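Local coordinates for protein short afifavidin (Afifella pfennigii, PDB 6HDT) that binds biotin and 2-iminobiotin in strong non-covalent complexes as a dimeric bacterial avidin, although its wider biological role is still obscure, at residues 12-17 against 33-38; 23-28 against 43-48; 87-92 against 121-126; 108-111 against 116-119. All blocks are in the same frame, centred on the assembly; numbering follows the deposited sequence.

Interaction 1: residues 12-17 against 33-38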
# COMPACT_ATOMS: atom_id res chain seq x y z
N GLU A 12 13.29 -13.34 5.66
CA GLU A 12 13.59 -13.89 7.00
C GLU A 12 13.27 -12.85 8.09
O GLU A 12 12.74 -13.21 9.14
CB GLU A 12 15.03 -14.37 7.10
CG GLU A 12 15.29 -15.65 6.31
CD GLU A 12 16.76 -16.05 6.31
OE1 GLU A 12 17.49 -15.57 7.19
OE2 GLU A 12 17.17 -16.84 5.42
N ALA A 13 13.52 -11.57 7.80
CA ALA A 13 13.17 -10.53 8.73
C ALA A 13 11.65 -10.51 8.89
O ALA A 13 11.15 -10.20 9.94
CB ALA A 13 13.70 -9.18 8.26
N PHE A 14 10.90 -10.82 7.84
CA PHE A 14 9.44 -10.88 7.99
C PHE A 14 8.98 -12.08 8.84
O PHE A 14 7.98 -11.98 9.53
CB PHE A 14 8.77 -10.83 6.63
CG PHE A 14 7.30 -10.60 6.69
CD1 PHE A 14 6.78 -9.37 7.11
CD2 PHE A 14 6.43 -11.60 6.32
CE1 PHE A 14 5.41 -9.17 7.11
CE2 PHE A 14 5.05 -11.40 6.31
CZ PHE A 14 4.55 -10.19 6.72
N GLY A 15 9.73 -13.18 8.80
CA GLY A 15 9.47 -14.37 9.60
C GLY A 15 9.24 -15.63 8.76
O GLY A 15 8.80 -16.64 9.28
N VAL A 16 9.53 -15.60 7.47
CA VAL A 16 9.31 -16.77 6.64
C VAL A 16 10.64 -17.23 6.06
O VAL A 16 11.55 -16.42 5.83
CB VAL A 16 8.23 -16.51 5.56
CG1 VAL A 16 6.90 -16.17 6.25
CG2 VAL A 16 8.61 -15.41 4.61
N PRO A 17 10.79 -18.54 5.82
CA PRO A 17 12.10 -19.02 5.43
C PRO A 17 12.40 -18.86 3.94
O PRO A 17 13.53 -19.06 3.54
CB PRO A 17 12.06 -20.49 5.86
CG PRO A 17 10.61 -20.88 5.72
CD PRO A 17 9.78 -19.63 5.81
N LEU A 33 3.14 -13.93 -1.63
CA LEU A 33 4.06 -12.81 -1.45
C LEU A 33 5.44 -13.21 -1.90
O LEU A 33 5.97 -14.27 -1.53
CB LEU A 33 4.13 -12.36 0.02
CG LEU A 33 2.83 -11.82 0.62
CD1 LEU A 33 3.05 -11.46 2.07
CD2 LEU A 33 2.33 -10.62 -0.16
N VAL A 34 6.05 -12.31 -2.65
CA VAL A 34 7.42 -12.47 -3.11
C VAL A 34 8.22 -11.26 -2.67
O VAL A 34 7.93 -10.12 -3.04
CB VAL A 34 7.50 -12.63 -4.65
CG1 VAL A 34 8.89 -13.08 -5.06
CG2 VAL A 34 6.47 -13.63 -5.16
N PHE A 35 9.19 -11.50 -1.80
CA PHE A 35 10.12 -10.46 -1.39
C PHE A 35 11.24 -10.26 -2.43
O PHE A 35 11.79 -11.22 -2.98
CB PHE A 35 10.70 -10.78 -0.02
CG PHE A 35 9.66 -10.78 1.04
CD1 PHE A 35 9.23 -9.57 1.59
CD2 PHE A 35 9.02 -11.94 1.40
CE1 PHE A 35 8.23 -9.54 2.52
CE2 PHE A 35 8.02 -11.91 2.35
CZ PHE A 35 7.62 -10.71 2.91
N GLY A 36 11.53 -8.99 -2.71
CA GLY A 36 12.58 -8.63 -3.65
C GLY A 36 13.55 -7.60 -3.11
O GLY A 36 13.66 -7.41 -1.91
N ALA A 37 14.26 -6.94 -4.02
CA ALA A 37 15.26 -5.94 -3.67
C ALA A 37 14.56 -4.62 -3.36
O ALA A 37 13.39 -4.43 -3.68
CB ALA A 37 16.21 -5.75 -4.82
N GLY A 38 15.29 -3.71 -2.72
CA GLY A 38 14.73 -2.43 -2.35
C GLY A 38 13.52 -2.55 -1.45
O GLY A 38 12.58 -1.79 -1.59
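Phe14, in the last turn of helix 7-14, faces Phe35 near the end of strand 30-35 with their CA atoms 9.4 Å apart, so the two backbones stay well separated and side chains alone bridge them. This is where the N-terminal helix packs against the eight-stranded antiparallel barrel of the avidin fold. The helix stops at a Schellman motif: Gly15, at positive phi (121°), is its C-prime residue, with Val16 N bonded back to Ala11 O and Gly15 N to Glu12 O. The chain then turns out of the helix in such a way that Val16, like Phe14, directs its CB at the strand.

With CG of Phe14 anti to the backbone N (chi1 -168°), the ring leans away from the helix toward the barrel. Phe35 comes to meet it with the leading carbon of its ring, CZ, which sits near CB, CG and CD2 of Phe14 together. The two side chains cross at about a right angle, while the ring planes are inclined by 46° with centroids 5.5 Å apart. No hydrogen bond links the segments, and the contact is entirely apolar and buried. Ser10 and Ala11 of the same helix also touch Phe35, and Thr65 of strand 58-66 touches both phenylalanines. Trp23 of strand 20-24 packs on Phe14 and Val16. The closest approach of the two rings is Phe14 CD2 to Phe35 CZ at 3.7 Å, and next to it one valine branch adds its methyl, Val16 CG2 lying 4.2 Å from Phe35 CE2.

Interaction 2: residues 23-28 against 43-48. With BTN (biotin), chain E.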
# COMPACT_ATOMS: atom_id res chain seq x y z
N TRP A 23 -0.45 -17.61 1.56
CA TRP A 23 -1.25 -17.17 2.67
C TRP A 23 -2.73 -17.29 2.36
O TRP A 23 -3.14 -17.19 1.20
CB TRP A 23 -0.93 -15.70 2.98
CG TRP A 23 0.52 -15.41 3.13
CD1 TRP A 23 1.40 -15.19 2.14
CD2 TRP A 23 1.27 -15.35 4.37
NE1 TRP A 23 2.66 -14.97 2.66
CE2 TRP A 23 2.60 -15.07 4.02
CE3 TRP A 23 0.94 -15.49 5.72
CZ2 TRP A 23 3.62 -14.95 4.98
CZ3 TRP A 23 1.96 -15.36 6.67
CH2 TRP A 23 3.27 -15.09 6.30
N VAL A 24 -3.51 -17.42 3.43
CA VAL A 24 -4.97 -17.44 3.43
C VAL A 24 -5.51 -16.55 4.56
O VAL A 24 -4.99 -16.51 5.68
CB VAL A 24 -5.55 -18.87 3.50
CG1 VAL A 24 -5.32 -19.50 4.86
CG2 VAL A 24 -7.03 -18.87 3.21
N ASN A 25 -6.54 -15.77 4.25
CA ASN A 25 -7.18 -15.00 5.31
C ASN A 25 -8.43 -15.71 5.85
O ASN A 25 -8.74 -16.83 5.44
CB ASN A 25 -7.38 -13.54 4.93
CG ASN A 25 -8.56 -13.33 4.01
OD1 ASN A 25 -9.40 -14.20 3.87
ND2 ASN A 25 -8.63 -12.16 3.40
N GLN A 26 -9.11 -15.06 6.79
CA GLN A 26 -10.23 -15.66 7.53
C GLN A 26 -11.46 -15.90 6.63
O GLN A 26 -12.32 -16.71 6.95
CB GLN A 26 -10.62 -14.77 8.74
CG GLN A 26 -11.30 -13.43 8.39
CD GLN A 26 -10.38 -12.41 7.71
OE1 GLN A 26 -9.17 -12.39 7.93
NE2 GLN A 26 -10.96 -11.56 6.88
N ASP A 27 -11.53 -15.18 5.51
CA ASP A 27 -12.57 -15.41 4.55
C ASP A 27 -12.15 -16.32 3.40
O ASP A 27 -12.90 -16.48 2.45
CB ASP A 27 -13.07 -14.09 3.99
CG ASP A 27 -13.81 -13.27 5.03
OD1 ASP A 27 -14.73 -13.82 5.67
OD2 ASP A 27 -13.46 -12.09 5.21
N GLY A 28 -10.96 -16.91 3.49
CA GLY A 28 -10.46 -17.81 2.45
C GLY A 28 -9.85 -17.16 1.22
O GLY A 28 -9.55 -17.86 0.24
N GLY A 43 3.51 -9.95 -5.73
CA GLY A 43 2.76 -11.18 -5.66
C GLY A 43 1.45 -11.03 -6.41
O GLY A 43 1.36 -10.26 -7.37
N PHE A 44 0.46 -11.76 -5.93
CA PHE A 44 -0.91 -11.77 -6.43
C PHE A 44 -1.88 -12.11 -5.31
O PHE A 44 -1.51 -12.70 -4.27
CB PHE A 44 -1.09 -12.74 -7.61
CG PHE A 44 -1.08 -14.19 -7.22
CD1 PHE A 44 -2.24 -14.85 -6.81
CD2 PHE A 44 0.11 -14.91 -7.27
CE1 PHE A 44 -2.21 -16.19 -6.45
CE2 PHE A 44 0.14 -16.24 -6.94
CZ PHE A 44 -1.02 -16.89 -6.52
N TYR A 45 -3.13 -11.71 -5.52
CA TYR A 45 -4.19 -11.82 -4.55
C TYR A 45 -5.42 -12.42 -5.16
O TYR A 45 -5.86 -11.99 -6.23
CB TYR A 45 -4.53 -10.46 -3.98
CG TYR A 45 -5.24 -10.50 -2.64
CD1 TYR A 45 -6.61 -10.62 -2.56
CD2 TYR A 45 -4.51 -10.39 -1.45
CE1 TYR A 45 -7.27 -10.66 -1.32
CE2 TYR A 45 -5.15 -10.42 -0.23
CZ TYR A 45 -6.53 -10.54 -0.16
OH TYR A 45 -7.20 -10.59 1.04
N VAL A 46 -6.00 -13.39 -4.48
CA VAL A 46 -7.24 -14.00 -4.95
C VAL A 46 -8.31 -13.77 -3.92
O VAL A 46 -8.27 -14.33 -2.82
CB VAL A 46 -7.11 -15.48 -5.30
CG1 VAL A 46 -8.47 -16.03 -5.76
CG2 VAL A 46 -6.07 -15.67 -6.40
N ASN A 47 -9.27 -12.93 -4.30
CA ASN A 47 -10.38 -12.59 -3.42
C ASN A 47 -11.44 -13.69 -3.43
O ASN A 47 -11.92 -14.09 -4.50
CB ASN A 47 -10.96 -11.23 -3.81
CG ASN A 47 -12.26 -10.93 -3.12
OD1 ASN A 47 -12.40 -11.17 -1.93
ND2 ASN A 47 -13.23 -10.38 -3.87
N ASN A 48 -11.76 -14.19 -2.25
CA ASN A 48 -12.81 -15.19 -2.15
C ASN A 48 -13.89 -14.73 -1.11
O ASN A 48 -14.82 -15.46 -0.80
CB ASN A 48 -12.14 -16.59 -1.94
CG ASN A 48 -11.09 -16.96 -3.06
OD1 ASN A 48 -11.36 -16.82 -4.26
ND2 ASN A 48 -9.91 -17.45 -2.65
C11 BTN E . -14.31 -4.97 -4.95
O11 BTN E . -14.36 -3.74 -5.14
O12 BTN E . -15.29 -5.61 -4.51
C10 BTN E . -13.00 -5.67 -5.27
C9 BTN E . -12.72 -6.85 -4.34
C8 BTN E . -12.39 -6.41 -2.91
C7 BTN E . -12.20 -7.57 -1.94
C2 BTN E . -11.86 -7.02 -0.55
S1 BTN E . -10.20 -6.41 -0.36
C6 BTN E . -10.35 -6.40 1.40
C5 BTN E . -11.15 -7.64 1.74
N1 BTN E . -10.33 -8.79 1.96
C3 BTN E . -10.47 -9.78 1.07
O3 BTN E . -9.87 -10.86 1.12
N2 BTN E . -11.39 -9.38 0.16
C4 BTN E . -11.97 -8.10 0.53
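Asn25 and Tyr45 converge on one atom, the ureido oxygen O3 of biotin, from two separate segments of the chain. Tyr45 is the side chain to follow. Its CB does not point at segment 23-28, but with CG anti to the backbone N (chi1 -159°) the ring reaches far enough for its end to arrive there. At the ring's far end, CE1 and CZ both lie close to O3, which sits at the edge and in the plane of the ring. The hydroxyl completes the approach: Tyr45 OH donates to biotin O3 over 2.7 Å, and Asn25 ND2 lies 3.2 Å from the same OH. The amide of Asn25 crosses the tyrosine at about a right angle, its plane turned 66° from the ring.

Asn25 ND2 gives O3 a second hydrogen bond of 2.9 Å, bent at the hydrogen (141°). The other end of that amide is held by the backbone: Asn25 OD1 accepts from Asp27 N in an Asx turn and also from Ser29 N, which fixes which way the amide faces. A type I turn from Asn25 to Gly28 brings Gly28 O beside segment 43-48, where Asn48 ND2, in one of its two conformers, donates to it almost straight, at 2.9 Å. One residue earlier, Asn47 OD1 takes the N-H of biotin N2 at 2.9 Å.

Ser29 OG is also hydrogen-bonded to biotin, probably at O3, as in streptavidin. Tyrosine, asparagine and serine side chains gathered round the ureido oxygen inside one end of a beta barrel are the hallmark of the avidin/streptavidin biotin site.

Interaction 3: residues 87-92 against 121-126. With BTN (biotin), chain E.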
# COMPACT_ATOMS: atom_id res chain seq x y z
N THR A 87 -7.56 -1.65 -3.05
CA THR A 87 -7.36 -1.91 -1.59
C THR A 87 -5.88 -1.83 -1.21
O THR A 87 -5.00 -2.23 -1.98
CB THR A 87 -7.88 -3.32 -1.22
OG1 THR A 87 -9.24 -3.48 -1.65
CG2 THR A 87 -7.80 -3.64 0.25
N SER A 88 -5.59 -1.33 -0.01
CA SER A 88 -4.27 -1.49 0.58
C SER A 88 -4.41 -2.14 1.94
O SER A 88 -5.27 -1.79 2.70
CB SER A 88 -3.52 -0.17 0.72
OG SER A 88 -3.49 0.57 -0.54
N TRP A 89 -3.47 -3.02 2.24
CA TRP A 89 -3.41 -3.65 3.54
C TRP A 89 -2.15 -3.18 4.21
O TRP A 89 -1.14 -2.98 3.54
CB TRP A 89 -3.30 -5.16 3.38
CG TRP A 89 -4.49 -5.91 2.92
CD1 TRP A 89 -5.32 -6.68 3.69
CD2 TRP A 89 -4.95 -6.04 1.58
NE1 TRP A 89 -6.28 -7.25 2.91
CE2 TRP A 89 -6.08 -6.87 1.61
CE3 TRP A 89 -4.51 -5.53 0.36
CZ2 TRP A 89 -6.77 -7.23 0.46
CZ3 TRP A 89 -5.22 -5.87 -0.80
CH2 TRP A 89 -6.33 -6.70 -0.74
N THR A 90 -2.15 -3.10 5.54
CA THR A 90 -0.93 -2.77 6.27
C THR A 90 -0.94 -3.54 7.58
O THR A 90 -1.98 -3.67 8.19
CB THR A 90 -0.80 -1.26 6.55
OG1 THR A 90 -1.26 -0.51 5.40
CG2 THR A 90 0.66 -0.88 6.90
N GLY A 91 0.19 -4.08 7.97
CA GLY A 91 0.18 -4.94 9.14
C GLY A 91 1.53 -5.46 9.51
O GLY A 91 2.55 -4.98 9.07
N PHE A 92 1.49 -6.47 10.38
CA PHE A 92 2.67 -7.03 11.01
C PHE A 92 2.55 -8.54 11.17
O PHE A 92 1.46 -9.10 11.41
CB PHE A 92 2.93 -6.39 12.35
CG PHE A 92 1.82 -6.56 13.35
CD1 PHE A 92 0.78 -5.64 13.42
CD2 PHE A 92 1.84 -7.63 14.26
CE1 PHE A 92 -0.23 -5.79 14.35
CE2 PHE A 92 0.82 -7.77 15.20
CZ PHE A 92 -0.21 -6.86 15.25
N GLY A 121 -11.64 -2.41 6.98
CA GLY A 121 -11.80 -3.67 7.64
C GLY A 121 -10.46 -4.20 8.12
O GLY A 121 -9.45 -3.54 8.07
N SER A 122 -10.49 -5.44 8.56
CA SER A 122 -9.30 -6.13 9.02
C SER A 122 -9.25 -7.56 8.46
O SER A 122 -10.27 -8.23 8.39
CB SER A 122 -9.28 -6.18 10.55
OG SER A 122 -9.21 -4.85 11.05
N ASP A 123 -8.04 -8.01 8.07
CA ASP A 123 -7.78 -9.37 7.63
C ASP A 123 -6.58 -9.91 8.42
O ASP A 123 -5.57 -9.21 8.62
CB ASP A 123 -7.40 -9.47 6.15
CG ASP A 123 -8.56 -9.27 5.20
OD1 ASP A 123 -9.74 -9.33 5.64
OD2 ASP A 123 -8.27 -9.05 3.98
N THR A 124 -6.71 -11.17 8.82
CA THR A 124 -5.63 -11.93 9.43
C THR A 124 -5.28 -13.08 8.49
O THR A 124 -6.14 -13.93 8.15
CB THR A 124 -6.04 -12.49 10.79
OG1 THR A 124 -6.41 -11.40 11.62
CG2 THR A 124 -4.86 -13.22 11.44
N PHE A 125 -4.01 -13.11 8.08
CA PHE A 125 -3.52 -14.07 7.13
C PHE A 125 -2.73 -15.11 7.88
O PHE A 125 -2.05 -14.79 8.86
CB PHE A 125 -2.66 -13.39 6.10
CG PHE A 125 -3.41 -12.42 5.21
CD1 PHE A 125 -3.52 -11.11 5.57
CD2 PHE A 125 -4.00 -12.86 4.05
CE1 PHE A 125 -4.20 -10.19 4.74
CE2 PHE A 125 -4.68 -11.97 3.23
CZ PHE A 125 -4.79 -10.65 3.59
N THR A 126 -2.87 -16.36 7.45
CA THR A 126 -2.01 -17.41 8.01
C THR A 126 -1.17 -18.08 6.93
O THR A 126 -1.63 -18.29 5.78
CB THR A 126 -2.83 -18.45 8.79
OG1 THR A 126 -3.73 -19.13 7.91
CG2 THR A 126 -3.66 -17.78 9.90
C11 BTN E . -14.31 -4.97 -4.95
O11 BTN E . -14.36 -3.74 -5.14
O12 BTN E . -15.29 -5.61 -4.51
C10 BTN E . -13.00 -5.67 -5.27
C9 BTN E . -12.72 -6.85 -4.34
C8 BTN E . -12.39 -6.41 -2.91
C7 BTN E . -12.20 -7.57 -1.94
C2 BTN E . -11.86 -7.02 -0.55
S1 BTN E . -10.20 -6.41 -0.36
C6 BTN E . -10.35 -6.40 1.40
C5 BTN E . -11.15 -7.64 1.74
N1 BTN E . -10.33 -8.79 1.96
C3 BTN E . -10.47 -9.78 1.07
O3 BTN E . -9.87 -10.86 1.12
N2 BTN E . -11.39 -9.38 0.16
C4 BTN E . -11.97 -8.10 0.53
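Trp89 and Asp123 both carry CG anti to their own carbonyl carbon, with chi1 of -73° and -74°, and from strands whose nearest CA atoms are 8.3 Å apart these torsions send indole and carboxylate toward each other. Trp89 NE1 donates to Asp123 OD2 at 2.9 Å. The bond is nearly straight, and the oxygen lies in the indole plane at the ring's edge, whereas the N-H reaches OD2 on its anti side, somewhat out of the carboxylate plane. Biotin N1 donates to that same oxygen, also at 2.9 Å, which leaves Asp123 OD2 gripped by two N-H groups. OD1 of the carboxylate is bound separately, by Gln26 NE2.

The two strands are not neighbours in the avidin barrel: strand 99-110 runs between them, so the contact is made across the curved inner wall, where the ureido end of biotin lies. Trp89 also touches the ligand directly, through its six-membered ring, CZ2 coming to 3.6 Å from biotin S1. Thr87 OG1 approaches the same sulfur at 3.3 Å, and its CG2 methyl rests over one face of the indole, toward the rim.

Deeper in the barrel, Phe125 turns its edge to the face of the five-membered ring of Trp89 in an offset edge-to-face pair, planes at 66°. The nearest atoms there are Phe125 CZ and Trp89 NE1, 3.8 Å apart.

Interaction 4: residues 108-111 against 116-119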
# COMPACT_ATOMS: atom_id res chain seq x y z
N LEU A 108 -10.27 0.31 1.32
CA LEU A 108 -10.69 0.01 -0.03
C LEU A 108 -11.40 1.23 -0.59
O LEU A 108 -12.47 1.59 -0.10
CB LEU A 108 -11.66 -1.15 -0.01
CG LEU A 108 -12.21 -1.76 -1.30
CD1 LEU A 108 -12.84 -3.09 -0.92
CD2 LEU A 108 -13.23 -0.89 -2.03
N ALA A 109 -10.78 1.86 -1.57
CA ALA A 109 -11.36 3.02 -2.28
C ALA A 109 -12.25 2.55 -3.39
O ALA A 109 -11.83 1.72 -4.21
CB ALA A 109 -10.24 3.89 -2.81
N TYR A 110 -13.48 3.08 -3.45
CA TYR A 110 -14.43 2.66 -4.46
C TYR A 110 -15.35 3.81 -4.77
O TYR A 110 -15.31 4.87 -4.12
CB TYR A 110 -15.25 1.44 -4.00
CG TYR A 110 -16.16 1.70 -2.83
CD1 TYR A 110 -15.64 1.86 -1.57
CD2 TYR A 110 -17.55 1.84 -2.99
CE1 TYR A 110 -16.46 2.15 -0.49
CE2 TYR A 110 -18.37 2.12 -1.90
CZ TYR A 110 -17.81 2.27 -0.65
OH TYR A 110 -18.59 2.55 0.47
N GLN A 111 -16.16 3.60 -5.79
CA GLN A 111 -17.00 4.65 -6.32
C GLN A 111 -18.21 4.87 -5.43
O GLN A 111 -18.99 3.96 -5.18
CB GLN A 111 -17.44 4.34 -7.73
CG GLN A 111 -18.06 5.56 -8.43
CD GLN A 111 -17.06 6.70 -8.52
OE1 GLN A 111 -16.25 6.75 -9.45
NE2 GLN A 111 -17.10 7.60 -7.54
N GLY A 116 -16.04 9.34 -4.57
CA GLY A 116 -15.38 8.20 -3.94
C GLY A 116 -15.62 8.03 -2.47
O GLY A 116 -15.92 8.98 -1.77
N GLU A 117 -15.44 6.80 -2.02
CA GLU A 117 -15.61 6.43 -0.63
C GLU A 117 -14.47 5.50 -0.30
O GLU A 117 -13.80 4.97 -1.16
CB GLU A 117 -16.95 5.73 -0.39
CG GLU A 117 -18.20 6.49 -0.83
CD GLU A 117 -18.38 7.88 -0.20
OE1 GLU A 117 -19.18 8.67 -0.74
OE2 GLU A 117 -17.73 8.20 0.83
N ILE A 118 -14.25 5.32 0.99
CA ILE A 118 -13.22 4.43 1.49
C ILE A 118 -13.83 3.56 2.59
O ILE A 118 -14.25 4.07 3.65
CB ILE A 118 -12.05 5.25 2.07
CG1 ILE A 118 -11.50 6.22 1.02
CG2 ILE A 118 -10.97 4.30 2.64
CD1 ILE A 118 -10.51 7.23 1.57
N GLN A 119 -13.90 2.26 2.32
CA GLN A 119 -14.34 1.35 3.34
C GLN A 119 -13.16 0.66 3.99
O GLN A 119 -12.05 0.56 3.44
CB GLN A 119 -15.36 0.36 2.85
CG GLN A 119 -14.94 -0.54 1.73
CD GLN A 119 -16.03 -1.53 1.35
OE1 GLN A 119 -16.33 -2.47 2.09
NE2 GLN A 119 -16.64 -1.31 0.21
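Tyr110 lies with its ring between two side chains of the facing strand. Gln119 NE2 sits over one face, offset toward the rim and 3.5 Å from Tyr110 CE1, and Glu117 CB covers the opposite face at 3.6 Å from Tyr110 CZ. The ring gets there because its CG stands between the backbone N and the carbonyl carbon (chi1 65°), which folds it over the neighbouring strand. Gln119 has a similar first torsion and then extends, running side by side with Leu108 so that Gln119 CG touches Leu108 CB at 3.8 Å.

Beneath these side chains is a beta hairpin, the last of the avidin barrel, joining strands 99-110 and 117-127. Leu108 with Gln119 and Tyr110 with Glu117 are antiparallel hydrogen-bonded pairs, each closed by two backbone bonds, such as Leu108 N to Gln119 O at 2.8 Å. Between them Ala109 and Ile118 form a non-hydrogen-bonded pair, with their side chains on the other face of the sheet.

Farther out, the Ala109 and Ile118 face meets the second subunit, at its Gly91 and Asp105 respectively. On the Leu108 face, Phe52 packs against both Leu108 and Gln119, and Leu108 itself touches biotin.

How the interactions relate
Interactions 2 and 3, with centres 10 Å apart, both bind the ureido ring of biotin and meet directly: Val24 O lies 2.8 Å from Thr126 N, a probable hydrogen bond between neighbouring strands, and Tyr45 CZ packs on Trp89 CZ2 at 3.4 Å. Interaction 4 adjoins the pocket from the side of Thr87, whose OG1 is 3.5 Å from Leu108 CG, and shares strand 117-127 and the second subunit with interaction 3. Interaction 1 lies away from the ligand, yet Trp23 of interaction 2 packs on it, Trp23 NE1 lying 3.6 Å from Leu33 CD1. Interactions 1 and 4 fall on opposite sides of the chain's centre, their own centres about 30 Å apart.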